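Local coordinates for protein charybdin (Charybdis maritima, PDB 2B7U) that belongs to the plant ribosome-inactivating proteins, a family in which a mixed beta-sheet packs against a bundle of helices, at residues 8-13 with 73-78; 36-41 with 243-248; 47-50 with 55-58; 115-120 with 161-166. All coordinates share one frame; numbering follows the deposited sequence.

Interaction 1. Residues 8-13 with 73-78; sequences VKFTVE and IHRDDL
NH2 of R75 lies against the aliphatic base of K9, 3.7 Å from K9 CB and likewise 3.7 Å from K9 CG, while F10 brings its ring to the same guanidinium. The two neighbours come from different directions. K9 CG sits at the edge of the guanidinium, in its plane, and the lysine chain runs at about a right angle to the arginine. F10 comes over one face: its CE2 stands 4.0 Å above the guanidinium plane, shifted toward the rim. Seen from the phenyl group, R75 NE lies at the ring edge, 4.2 Å from F10 CE2, so an edge of the ring is turned to the flat cation. No hydrogen bond crosses here. R75 reaches the pair by staying straight from CG to NE, with CG anti to the backbone N (chi1 -169°). K9 begins toward the arginine but bends at chi2 (-26°), which carries the ammonium off and keeps K9 NZ 6.5 Å from R75 NH2. R56 brings a third positive group near, and the three together would probably make this patch electropositive. R75 NH1 makes a weak hydrogen bond to L35 O at the end of helix 21-35. On the adjacent strand F58 meets F10, their rings nearly parallel. Strand 56-64 runs between strands 7-15 and 67-74, hydrogen-bonded to both, and across it K9 and F10 of strand 7-15 meet R75, just past the end of strand 67-74, at the edge of the mixed six-stranded sheet of this ribosome-inactivating fold.

Interaction 2. Residues 36-41 with 243-248; sequences ATWYLH and VEQHPD
T37 OG1 and Q245 NE2 share a water, 3.1 Å from T37 OG1 and 2.9 Å from Q245 NE2, and this water accepts from the amide. Beside it the indole of W38 presents its nitrogen edge to the same amide. W38 NE1 and Q245 NE2 are 3.4 Å apart, but both are donors, and the approach is plain packing. Q245 NE2 lies near the ring plane, whereas the amide as a whole is turned 54° from it. Conformation explains the meeting. W38 CG takes the crowded position between backbone N and carbonyl carbon (chi1 62°), which swings the pyrrole side of the indole toward segment 243-248. Q245 answers with a chain extended beyond CG, its CG anti to the backbone N (chi1 -171°), and thus spans the gap to deliver its amide. That amide is gripped at both ends: NE2 also donates to L46 O, and OE1 receives R250 NH1. T37 OG1 is hydrogen-bonded to V45 O as well. The contact thus lies beside the small antiparallel pair of strands 38-40 and 43-45, with V243 hydrogen-bonded through its backbone to P44 and L46, and L40 resting on helices 202-214 and 233-237.

Interaction 3. Residues 47-50 with 55-58; sequences PLYN and PRGF
R56 NH1 is surrounded by three side chains of segment 47-50. It donates to Y49 OH at 3.2 Å, a bent bond with an N-H...O angle of 136°, although the oxygen lies in the guanidinium plane. N50 ND2 comes to that same planar edge, 3.4 Å from R56 NH1; both are donors, and no bond joins them. P47 closes the close-fitting side, its CG over one guanidinium face and its CB 3.6 Å from R56 NH1. The flat groups are strongly tilted, the Y49 ring by 67° from the guanidinium. A bend at chi3 (69°) turns the end of R56 into this niche, where N50 ND2 also lies over a face of the Y49 ring and 3.6 Å from R56 CD. Toward the backbone the fit is looser. There water fills in between the segments, standing 3.0 Å from R56 N, whose proton it accepts, and 3.2 Å from N50 OD1, where its own donation is less certain because other acceptors compete. Y49 is itself exposed. The cation is thus met by a phenol oxygen, an amide nitrogen and proline carbons, with no carboxylate from either segment. The contact therefore appears to rest on one bent hydrogen bond, a water between the segments and packing, rather than on charge pairing.

Interaction 4. Residues 115-120 with 161-166; sequences PSYEEL and VSQMFC
Y117, in the first turn of helix 117-124, brings its ring under Q163 and its OH to S162, both on helix 151-170, a buried helix-to-helix contact near the centre of the ribosome-inactivating fold. The tyrosine contributes the largest single share of the surface. Its OH is 2.8 Å from S162 OG, a hydrogen-bonding pair whose proton has another acceptor within reach; E167 OE2 is a further partner of the same phenol. S162 aims its hydroxyl at the ring's end because OG stands anti to the backbone N (chi1 -173°). Q163 covers one ring face with its amide nitrogen: Q163 NE2 comes within 3.1 Å of Y117 CZ, and amide and ring planes are 38° apart. A chain bent at chi2 (-73°) folds the amide over the ring. The angle is poor for a bond between Q163 NE2 and Y117 OH, and NE2 instead donates to E199 OE1. One polar group from each segment is thus held by a carboxylate, the phenol by E167 and the amide by E199. Around S162 to C166 the helix widens into a pi-type turn. The tyrosine's helix is started by S116 as N-cap, where E119 N donates to S116 OG over 3.3 Å.

How the interactions relate
From the N terminus, strand 7-15 is brought close to the end of strand 67-74 by interaction 1, closing a loop that holds all of interaction 3. The short turn of interaction 3 leads into strand 56-64, which lies between the strands of interaction 1, so the two share one sheet. Interaction 2 starts inside that loop and closes some 200 residues later; it therefore crosses interaction 1 while enclosing interactions 3 and 4, and joins the small hairpin to the C-terminal region. Interaction 4 follows interaction 1 in series and links two helices, touching interaction 1 where C166 packs on I73 and L78. Interactions 2 and 4 remain about 10 Å apart at their nearest atoms.

Interaction 1. Residues 8-13 with 73-78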
loop_
_atom_site.group_PDB
_atom_site.type_symbol
_atom_site.label_atom_id
_atom_site.label_comp_id
_atom_site.label_asym_id
_atom_site.label_seq_id
_atom_site.Cartn_x
_atom_site.Cartn_y
_atom_site.Cartn_z
ATOM N N VAL A 8 13.419 10.291 -0.163
ATOM C CA VAL A 8 13.066 9.325 0.873
ATOM C C VAL A 8 12.909 10.056 2.200
ATOM O O VAL A 8 13.899 10.412 2.846
ATOM C CB VAL A 8 14.093 8.187 0.976
ATOM C CG1 VAL A 8 15.473 8.715 0.965
ATOM C CG2 VAL A 8 13.842 7.318 2.215
ATOM N N LYS A 9 11.663 10.305 2.581
ATOM C CA LYS A 9 11.350 11.027 3.813
ATOM C C LYS A 9 11.779 10.283 5.079
ATOM O O LYS A 9 12.237 10.918 6.044
ATOM C CB LYS A 9 9.848 11.334 3.898
ATOM C CG LYS A 9 9.242 12.250 2.785
ATOM C CD LYS A 9 10.278 13.163 2.195
ATOM C CE LYS A 9 9.708 14.394 1.491
ATOM N NZ LYS A 9 10.706 15.533 1.509
ATOM N N PHE A 10 11.650 8.958 5.076
ATOM C CA PHE A 10 12.011 8.148 6.238
ATOM C C PHE A 10 12.142 6.694 5.803
ATOM O O PHE A 10 11.731 6.329 4.681
ATOM C CB PHE A 10 10.971 8.308 7.370
ATOM C CG PHE A 10 9.595 7.773 7.034
ATOM C CD1 PHE A 10 9.282 6.446 7.263
ATOM C CD2 PHE A 10 8.610 8.602 6.500
ATOM C CE1 PHE A 10 8.047 5.935 6.935
ATOM C CE2 PHE A 10 7.379 8.098 6.171
ATOM C CZ PHE A 10 7.077 6.775 6.406
ATOM N N THR A 11 12.721 5.897 6.691
ATOM C CA THR A 11 12.883 4.459 6.513
ATOM C C THR A 11 12.315 3.737 7.730
ATOM O O THR A 11 12.556 4.151 8.884
ATOM C CB THR A 11 14.367 4.067 6.297
ATOM O OG1 THR A 11 14.892 4.736 5.136
ATOM C CG2 THR A 11 14.533 2.547 6.121
ATOM N N VAL A 12 11.547 2.689 7.481
ATOM C CA VAL A 12 11.070 1.783 8.539
ATOM C C VAL A 12 11.616 0.388 8.231
ATOM O O VAL A 12 11.740 0.015 7.071
ATOM C CB VAL A 12 9.515 1.750 8.700
ATOM C CG1 VAL A 12 9.048 3.044 9.330
ATOM C CG2 VAL A 12 8.783 1.512 7.359
ATOM N N GLU A 13 11.894 -0.383 9.271
ATOM C CA GLU A 13 12.528 -1.685 9.102
ATOM C C GLU A 13 11.815 -2.729 9.951
ATOM O O GLU A 13 11.481 -2.483 11.105
ATOM C CB GLU A 13 14.014 -1.581 9.447
ATOM C CG GLU A 13 14.774 -2.889 9.380
ATOM C CD GLU A 13 16.270 -2.726 9.641
ATOM O OE1 GLU A 13 16.737 -1.565 9.831
ATOM O OE2 GLU A 13 16.987 -3.759 9.667
ATOM N N ILE A 73 8.475 3.324 -1.724
ATOM C CA ILE A 73 7.029 3.496 -1.890
ATOM C C ILE A 73 6.679 4.983 -1.895
ATOM O O ILE A 73 7.218 5.744 -1.104
ATOM C CB ILE A 73 6.315 2.783 -0.720
ATOM C CG1 ILE A 73 6.674 1.288 -0.730
ATOM C CG2 ILE A 73 4.805 2.950 -0.807
ATOM C CD1 ILE A 73 6.216 0.491 0.471
ATOM N N HIS A 74 5.722 5.372 -2.735
ATOM C CA HIS A 74 5.211 6.746 -2.731
ATOM C C HIS A 74 4.467 7.084 -1.433
ATOM O O HIS A 74 3.603 6.324 -0.987
ATOM C CB HIS A 74 4.255 6.960 -3.893
ATOM C CG HIS A 74 4.910 6.952 -5.219
ATOM N ND1 HIS A 74 5.428 8.090 -5.794
ATOM C CD2 HIS A 74 5.128 5.947 -6.098
ATOM C CE1 HIS A 74 5.941 7.782 -6.974
ATOM N NE2 HIS A 74 5.757 6.487 -7.190
ATOM N N ARG A 75 4.794 8.242 -0.852
ATOM C CA ARG A 75 4.244 8.621 0.439
ATOM C C ARG A 75 2.851 9.192 0.301
ATOM O O ARG A 75 2.099 9.199 1.278
ATOM C CB ARG A 75 5.156 9.604 1.168
ATOM C CG ARG A 75 4.725 9.775 2.586
ATOM C CD ARG A 75 5.565 10.739 3.380
ATOM N NE ARG A 75 4.875 11.110 4.613
ATOM C CZ ARG A 75 5.420 11.868 5.553
ATOM N NH1 ARG A 75 4.722 12.174 6.645
ATOM N NH2 ARG A 75 6.671 12.299 5.417
ATOM N N ASP A 76 2.505 9.662 -0.888
ATOM C CA ASP A 76 1.199 10.280 -1.088
ATOM C C ASP A 76 0.113 9.296 -1.509
ATOM O O ASP A 76 -1.042 9.479 -1.182
ATOM C CB ASP A 76 1.292 11.489 -2.040
ATOM C CG ASP A 76 1.913 11.151 -3.378
ATOM O OD1 ASP A 76 2.481 10.041 -3.545
ATOM O OD2 ASP A 76 1.870 12.035 -4.252
ATOM N N ASP A 77 0.456 8.243 -2.234
ATOM C CA ASP A 77 -0.556 7.269 -2.633
ATOM C C ASP A 77 -0.265 5.820 -2.250
ATOM O O ASP A 77 -1.067 4.950 -2.564
ATOM C CB ASP A 77 -0.882 7.420 -4.126
ATOM C CG ASP A 77 0.257 7.051 -5.021
ATOM O OD1 ASP A 77 0.125 7.193 -6.267
ATOM O OD2 ASP A 77 1.302 6.608 -4.515
ATOM N N LEU A 78 0.833 5.581 -1.536
ATOM C CA LEU A 78 1.243 4.268 -1.063
ATOM C C LEU A 78 1.468 3.235 -2.172
ATOM O O LEU A 78 1.423 2.029 -1.940
ATOM C CB LEU A 78 0.264 3.744 0.004
ATOM C CG LEU A 78 0.186 4.621 1.246
ATOM C CD1 LEU A 78 -0.730 3.978 2.311
ATOM C CD2 LEU A 78 1.533 4.941 1.823
#

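Interaction 2. Residues 36-41 with 243-248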
loop_
_atom_site.group_PDB
_atom_site.type_symbol
_atom_site.label_atom_id
_atom_site.label_comp_id
_atom_site.label_asym_id
_atom_site.label_seq_id
_atom_site.Cartn_x
_atom_site.Cartn_y
_atom_site.Cartn_z
ATOM N N ALA A 36 1.426 10.111 8.278
ATOM C CA ALA A 36 0.426 11.153 8.444
ATOM C C ALA A 36 0.957 12.555 8.224
ATOM O O ALA A 36 2.087 12.870 8.636
ATOM C CB ALA A 36 -0.150 11.094 9.829
ATOM N N THR A 37 0.136 13.397 7.625
ATOM C CA THR A 37 0.367 14.853 7.682
ATOM C C THR A 37 -0.569 15.536 8.641
ATOM O O THR A 37 -0.162 16.417 9.370
ATOM C CB THR A 37 0.230 15.545 6.306
ATOM O OG1 THR A 37 -1.167 15.632 5.933
ATOM C CG2 THR A 37 1.037 14.850 5.320
ATOM N N TRP A 38 -1.833 15.136 8.631
ATOM C CA TRP A 38 -2.861 15.651 9.517
ATOM C C TRP A 38 -3.850 14.535 9.724
ATOM O O TRP A 38 -3.612 13.421 9.266
ATOM C CB TRP A 38 -3.567 16.852 8.955
ATOM C CG TRP A 38 -4.330 16.617 7.626
ATOM C CD1 TRP A 38 -3.759 16.379 6.412
ATOM C CD2 TRP A 38 -5.762 16.680 7.391
ATOM N NE1 TRP A 38 -4.734 16.254 5.443
ATOM C CE2 TRP A 38 -5.969 16.430 6.018
ATOM C CE3 TRP A 38 -6.887 16.888 8.209
ATOM C CZ2 TRP A 38 -7.265 16.416 5.443
ATOM C CZ3 TRP A 38 -8.158 16.837 7.641
ATOM C CH2 TRP A 38 -8.330 16.640 6.265
ATOM N N TYR A 39 -4.884 14.826 10.530
ATOM C CA TYR A 39 -5.800 13.789 10.999
ATOM C C TYR A 39 -7.246 14.222 10.852
ATOM O O TYR A 39 -7.610 15.375 11.084
ATOM C CB TYR A 39 -5.508 13.418 12.466
ATOM C CG TYR A 39 -4.223 12.696 12.645
ATOM C CD1 TYR A 39 -3.005 13.392 12.785
ATOM C CD2 TYR A 39 -4.192 11.308 12.725
ATOM C CE1 TYR A 39 -1.802 12.712 12.956
ATOM C CE2 TYR A 39 -2.995 10.621 12.896
ATOM C CZ TYR A 39 -1.798 11.331 13.006
ATOM O OH TYR A 39 -0.625 10.638 13.179
ATOM N N LEU A 40 -8.087 13.264 10.479
ATOM C CA LEU A 40 -9.489 13.439 10.388
ATOM C C LEU A 40 -10.190 12.416 11.301
ATOM O O LEU A 40 -10.115 11.236 11.039
ATOM C CB LEU A 40 -9.928 13.239 8.938
ATOM C CG LEU A 40 -11.437 13.350 8.779
ATOM C CD1 LEU A 40 -11.951 14.670 9.250
ATOM C CD2 LEU A 40 -11.906 13.086 7.339
ATOM N N HIS A 41 -10.793 12.840 12.393
ATOM C CA HIS A 41 -11.465 11.934 13.333
ATOM C C HIS A 41 -10.555 10.794 13.754
ATOM O O HIS A 41 -10.984 9.633 13.843
ATOM C CB HIS A 41 -12.783 11.427 12.770
ATOM C CG HIS A 41 -13.709 12.537 12.429
ATOM N ND1 HIS A 41 -14.369 12.640 11.221
ATOM C CD2 HIS A 41 -13.998 13.661 13.114
ATOM C CE1 HIS A 41 -15.073 13.761 11.210
ATOM N NE2 HIS A 41 -14.857 14.400 12.344
ATOM N N VAL A 243 -5.942 7.879 4.806
ATOM C CA VAL A 243 -6.760 8.493 3.761
ATOM C C VAL A 243 -5.917 9.200 2.702
ATOM O O VAL A 243 -5.074 10.012 3.058
ATOM C CB VAL A 243 -7.741 9.510 4.395
ATOM C CG1 VAL A 243 -8.631 10.086 3.346
ATOM C CG2 VAL A 243 -8.540 8.851 5.535
ATOM N N GLU A 244 -6.145 8.920 1.414
ATOM C CA GLU A 244 -5.461 9.645 0.350
ATOM C C GLU A 244 -5.995 11.068 0.244
ATOM O O GLU A 244 -7.163 11.286 0.513
ATOM C CB GLU A 244 -5.696 8.932 -0.987
ATOM C CG GLU A 244 -4.700 9.321 -2.009
ATOM C CD GLU A 244 -4.971 8.758 -3.362
ATOM O OE1 GLU A 244 -6.097 8.886 -3.845
ATOM O OE2 GLU A 244 -4.011 8.225 -3.985
ATOM N N GLN A 245 -5.165 12.026 -0.174
ATOM C CA GLN A 245 -5.585 13.442 -0.262
ATOM C C GLN A 245 -5.401 13.978 -1.675
ATOM O O GLN A 245 -4.364 14.530 -2.003
ATOM C CB GLN A 245 -4.796 14.302 0.734
ATOM C CG GLN A 245 -5.350 15.710 0.816
ATOM C CD GLN A 245 -4.644 16.615 1.798
ATOM O OE1 GLN A 245 -5.174 17.693 2.089
ATOM N NE2 GLN A 245 -3.470 16.200 2.328
ATOM N N HIS A 246 -6.425 13.817 -2.506
ATOM C CA HIS A 246 -6.415 14.350 -3.858
ATOM C C HIS A 246 -6.588 15.893 -3.835
ATOM O O HIS A 246 -7.360 16.422 -3.043
ATOM C CB HIS A 246 -7.537 13.691 -4.664
ATOM C CG HIS A 246 -7.487 13.999 -6.125
ATOM N ND1 HIS A 246 -7.050 13.093 -7.069
ATOM C CD2 HIS A 246 -7.797 15.125 -6.801
ATOM C CE1 HIS A 246 -7.094 13.654 -8.263
ATOM N NE2 HIS A 246 -7.553 14.883 -8.131
ATOM N N PRO A 247 -5.836 16.634 -4.668
ATOM C CA PRO A 247 -5.976 18.103 -4.723
ATOM C C PRO A 247 -7.389 18.644 -4.936
ATOM O O PRO A 247 -7.699 19.737 -4.476
ATOM C CB PRO A 247 -5.097 18.499 -5.911
ATOM C CG PRO A 247 -4.086 17.447 -5.972
ATOM C CD PRO A 247 -4.757 16.167 -5.559
ATOM N N ASP A 248 -8.227 17.920 -5.667
ATOM C CA ASP A 248 -9.631 18.322 -5.836
ATOM C C ASP A 248 -10.372 18.483 -4.507
ATOM O O ASP A 248 -11.356 19.209 -4.441
ATOM C CB ASP A 248 -10.406 17.336 -6.702
ATOM C CG ASP A 248 -9.984 17.353 -8.182
ATOM O OD1 ASP A 248 -10.529 16.499 -8.927
ATOM O OD2 ASP A 248 -9.147 18.187 -8.603
HETATM O O HOH W 1 -2.076 17.992 4.064
#

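Interaction 3. Residues 47-50 with 55-58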
loop_
_atom_site.group_PDB
_atom_site.type_symbol
_atom_site.label_atom_id
_atom_site.label_comp_id
_atom_site.label_asym_id
_atom_site.label_seq_id
_atom_site.Cartn_x
_atom_site.Cartn_y
_atom_site.Cartn_z
ATOM N N PRO A 47 -0.014 13.251 2.712
ATOM C CA PRO A 47 0.269 14.523 2.064
ATOM C C PRO A 47 -0.374 14.645 0.699
ATOM O O PRO A 47 -0.612 13.646 0.065
ATOM C CB PRO A 47 1.786 14.536 1.907
ATOM C CG PRO A 47 2.292 13.251 2.350
ATOM C CD PRO A 47 1.186 12.442 2.961
ATOM N N LEU A 48 -0.698 15.878 0.328
ATOM C CA LEU A 48 -0.984 16.328 -1.043
ATOM C C LEU A 48 -1.464 17.785 -1.123
ATOM O O LEU A 48 -2.563 18.130 -1.612
ATOM C CB LEU A 48 -1.792 15.370 -1.905
ATOM C CG LEU A 48 -0.993 14.332 -2.676
ATOM C CD1 LEU A 48 -1.471 14.069 -4.068
ATOM C CD2 LEU A 48 0.514 14.706 -2.695
ATOM N N TYR A 49 -0.554 18.612 -0.616
ATOM C CA TYR A 49 -0.431 20.039 -0.908
ATOM C C TYR A 49 0.702 20.150 -1.948
ATOM O O TYR A 49 0.572 20.848 -2.968
ATOM C CB TYR A 49 -0.102 20.831 0.375
ATOM C CG TYR A 49 0.693 20.046 1.412
ATOM C CD1 TYR A 49 0.066 19.109 2.246
ATOM C CD2 TYR A 49 2.069 20.219 1.544
ATOM C CE1 TYR A 49 0.782 18.373 3.178
ATOM C CE2 TYR A 49 2.802 19.489 2.480
ATOM C CZ TYR A 49 2.154 18.572 3.297
ATOM O OH TYR A 49 2.894 17.862 4.226
ATOM N N ASN A 50 1.807 19.450 -1.670
ATOM C CA ASN A 50 2.839 19.115 -2.666
ATOM C C ASN A 50 2.252 18.405 -3.889
ATOM O O ASN A 50 1.346 17.585 -3.759
ATOM C CB ASN A 50 3.937 18.234 -2.038
ATOM C CG ASN A 50 3.379 17.069 -1.195
ATOM O OD1 ASN A 50 3.065 15.993 -1.719
ATOM N ND2 ASN A 50 3.296 17.276 0.123
ATOM N N PRO A 55 7.719 14.354 -5.994
ATOM C CA PRO A 55 7.384 13.007 -5.546
ATOM C C PRO A 55 8.106 12.689 -4.232
ATOM O O PRO A 55 9.335 12.802 -4.156
ATOM C CB PRO A 55 7.845 12.114 -6.699
ATOM C CG PRO A 55 8.821 12.913 -7.464
ATOM C CD PRO A 55 8.504 14.355 -7.240
ATOM N N ARG A 56 7.314 12.390 -3.209
ATOM C CA ARG A 56 7.796 12.087 -1.867
ATOM C C ARG A 56 7.663 10.588 -1.712
ATOM O O ARG A 56 6.637 10.042 -2.091
ATOM C CB ARG A 56 6.908 12.732 -0.793
ATOM C CG ARG A 56 6.890 14.266 -0.745
ATOM C CD ARG A 56 5.976 14.817 0.375
ATOM N NE ARG A 56 6.481 14.559 1.725
ATOM C CZ ARG A 56 5.984 15.100 2.833
ATOM N NH1 ARG A 56 4.961 15.944 2.790
ATOM N NH2 ARG A 56 6.522 14.800 4.006
ATOM N N GLY A 57 8.666 9.943 -1.123
ATOM C CA GLY A 57 8.592 8.512 -0.851
ATOM C C GLY A 57 9.099 8.156 0.526
ATOM O O GLY A 57 9.507 9.020 1.299
ATOM N N PHE A 58 9.051 6.872 0.844
ATOM C CA PHE A 58 9.683 6.332 2.037
ATOM C C PHE A 58 10.215 4.943 1.691
ATOM O O PHE A 58 9.812 4.351 0.694
ATOM C CB PHE A 58 8.718 6.261 3.221
ATOM C CG PHE A 58 7.597 5.274 3.056
ATOM C CD1 PHE A 58 7.659 4.032 3.666
ATOM C CD2 PHE A 58 6.464 5.604 2.322
ATOM C CE1 PHE A 58 6.591 3.128 3.557
ATOM C CE2 PHE A 58 5.409 4.712 2.193
ATOM C CZ PHE A 58 5.473 3.473 2.805
HETATM O O HOH W 2 4.543 13.602 -3.319
#

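Interaction 4. Residues 115-120 with 161-166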
loop_
_atom_site.group_PDB
_atom_site.type_symbol
_atom_site.label_atom_id
_atom_site.label_comp_id
_atom_site.label_asym_id
_atom_site.label_seq_id
_atom_site.Cartn_x
_atom_site.Cartn_y
_atom_site.Cartn_z
ATOM N N PRO A 115 2.921 -1.053 -11.092
ATOM C CA PRO A 115 2.418 -1.430 -9.781
ATOM C C PRO A 115 0.949 -1.859 -9.716
ATOM O O PRO A 115 0.488 -2.330 -8.663
ATOM C CB PRO A 115 2.644 -0.149 -8.963
ATOM C CG PRO A 115 2.484 0.944 -9.933
ATOM C CD PRO A 115 3.055 0.414 -11.216
ATOM N N SER A 116 0.206 -1.743 -10.812
ATOM C CA SER A 116 -1.204 -2.125 -10.730
ATOM C C SER A 116 -1.270 -3.630 -10.593
ATOM O O SER A 116 -0.407 -4.344 -11.113
ATOM C CB SER A 116 -1.981 -1.663 -11.949
ATOM O OG SER A 116 -1.726 -2.468 -13.078
ATOM N N TYR A 117 -2.289 -4.128 -9.898
ATOM C CA TYR A 117 -2.429 -5.578 -9.727
ATOM C C TYR A 117 -2.733 -6.324 -11.027
ATOM O O TYR A 117 -2.342 -7.473 -11.155
ATOM C CB TYR A 117 -3.464 -5.929 -8.647
ATOM C CG TYR A 117 -3.040 -5.507 -7.278
ATOM C CD1 TYR A 117 -3.808 -4.623 -6.542
ATOM C CD2 TYR A 117 -1.840 -5.977 -6.725
ATOM C CE1 TYR A 117 -3.410 -4.217 -5.287
ATOM C CE2 TYR A 117 -1.418 -5.579 -5.455
ATOM C CZ TYR A 117 -2.214 -4.692 -4.746
ATOM O OH TYR A 117 -1.809 -4.272 -3.500
ATOM N N GLU A 118 -3.380 -5.674 -11.989
ATOM C CA GLU A 118 -3.565 -6.269 -13.309
ATOM C C GLU A 118 -2.205 -6.591 -13.932
ATOM O O GLU A 118 -2.002 -7.693 -14.462
ATOM C CB GLU A 118 -4.349 -5.306 -14.217
ATOM C CG GLU A 118 -4.554 -5.757 -15.643
ATOM C CD GLU A 118 -5.510 -4.839 -16.411
ATOM O OE1 GLU A 118 -5.853 -3.743 -15.902
ATOM O OE2 GLU A 118 -5.928 -5.212 -17.530
ATOM N N GLU A 119 -1.288 -5.623 -13.866
ATOM C CA GLU A 119 0.047 -5.788 -14.454
ATOM C C GLU A 119 0.909 -6.724 -13.636
ATOM O O GLU A 119 1.617 -7.557 -14.200
ATOM C CB GLU A 119 0.742 -4.435 -14.595
ATOM C CG GLU A 119 0.035 -3.529 -15.621
ATOM C CD GLU A 119 0.954 -2.512 -16.303
ATOM O OE1 GLU A 119 2.176 -2.528 -16.057
ATOM O OE2 GLU A 119 0.436 -1.696 -17.113
ATOM N N LEU A 120 0.830 -6.621 -12.314
ATOM C CA LEU A 120 1.614 -7.521 -11.455
ATOM C C LEU A 120 1.150 -8.951 -11.578
ATOM O O LEU A 120 1.974 -9.849 -11.639
ATOM C CB LEU A 120 1.532 -7.098 -9.986
ATOM C CG LEU A 120 2.389 -5.910 -9.550
ATOM C CD1 LEU A 120 1.875 -5.445 -8.182
ATOM C CD2 LEU A 120 3.881 -6.203 -9.507
ATOM N N VAL A 161 4.324 -8.124 -0.786
ATOM C CA VAL A 161 4.699 -6.930 -0.051
ATOM C C VAL A 161 3.629 -5.827 -0.168
ATOM O O VAL A 161 3.227 -5.203 0.829
ATOM C CB VAL A 161 6.058 -6.413 -0.521
ATOM C CG1 VAL A 161 6.324 -5.029 0.053
ATOM C CG2 VAL A 161 7.160 -7.414 -0.169
ATOM N N SER A 162 3.131 -5.593 -1.367
ATOM C CA SER A 162 2.086 -4.582 -1.566
ATOM C C SER A 162 0.850 -4.895 -0.729
ATOM O O SER A 162 0.278 -3.984 -0.113
ATOM C CB SER A 162 1.721 -4.476 -3.037
ATOM O OG SER A 162 0.833 -3.382 -3.245
ATOM N N GLN A 163 0.402 -6.150 -0.718
ATOM C CA GLN A 163 -0.785 -6.516 0.031
ATOM C C GLN A 163 -0.546 -6.377 1.522
ATOM O O GLN A 163 -1.322 -5.744 2.247
ATOM C CB GLN A 163 -1.240 -7.920 -0.311
ATOM C CG GLN A 163 -1.800 -8.075 -1.702
ATOM C CD GLN A 163 -3.156 -7.446 -1.832
ATOM O OE1 GLN A 163 -3.904 -7.354 -0.857
ATOM N NE2 GLN A 163 -3.485 -6.966 -3.040
ATOM N N MET A 164 0.547 -6.944 2.004
ATOM C CA MET A 164 0.742 -6.994 3.443
ATOM C C MET A 164 1.223 -5.718 4.089
ATOM O O MET A 164 1.121 -5.577 5.316
ATOM C CB MET A 164 1.670 -8.168 3.804
ATOM C CG MET A 164 1.103 -9.472 3.360
ATOM S SD MET A 164 2.069 -10.938 3.852
ATOM C CE MET A 164 1.662 -11.041 5.595
ATOM N N PHE A 165 1.734 -4.776 3.298
ATOM C CA PHE A 165 2.143 -3.479 3.852
ATOM C C PHE A 165 1.290 -2.350 3.314
ATOM O O PHE A 165 0.688 -1.626 4.103
ATOM C CB PHE A 165 3.644 -3.296 3.697
ATOM C CG PHE A 165 4.398 -4.288 4.519
ATOM C CD1 PHE A 165 4.560 -4.071 5.873
ATOM C CD2 PHE A 165 4.817 -5.479 3.985
ATOM C CE1 PHE A 165 5.183 -4.994 6.685
ATOM C CE2 PHE A 165 5.444 -6.433 4.793
ATOM C CZ PHE A 165 5.635 -6.186 6.148
ATOM N N CYS A 166 1.141 -2.247 2.009
ATOM C CA CYS A 166 0.365 -1.100 1.468
ATOM C C CYS A 166 -1.147 -1.251 1.708
ATOM O O CYS A 166 -1.791 -0.350 2.274
ATOM C CB CYS A 166 0.667 -0.863 0.025
ATOM S SG CYS A 166 2.469 -0.619 -0.236
#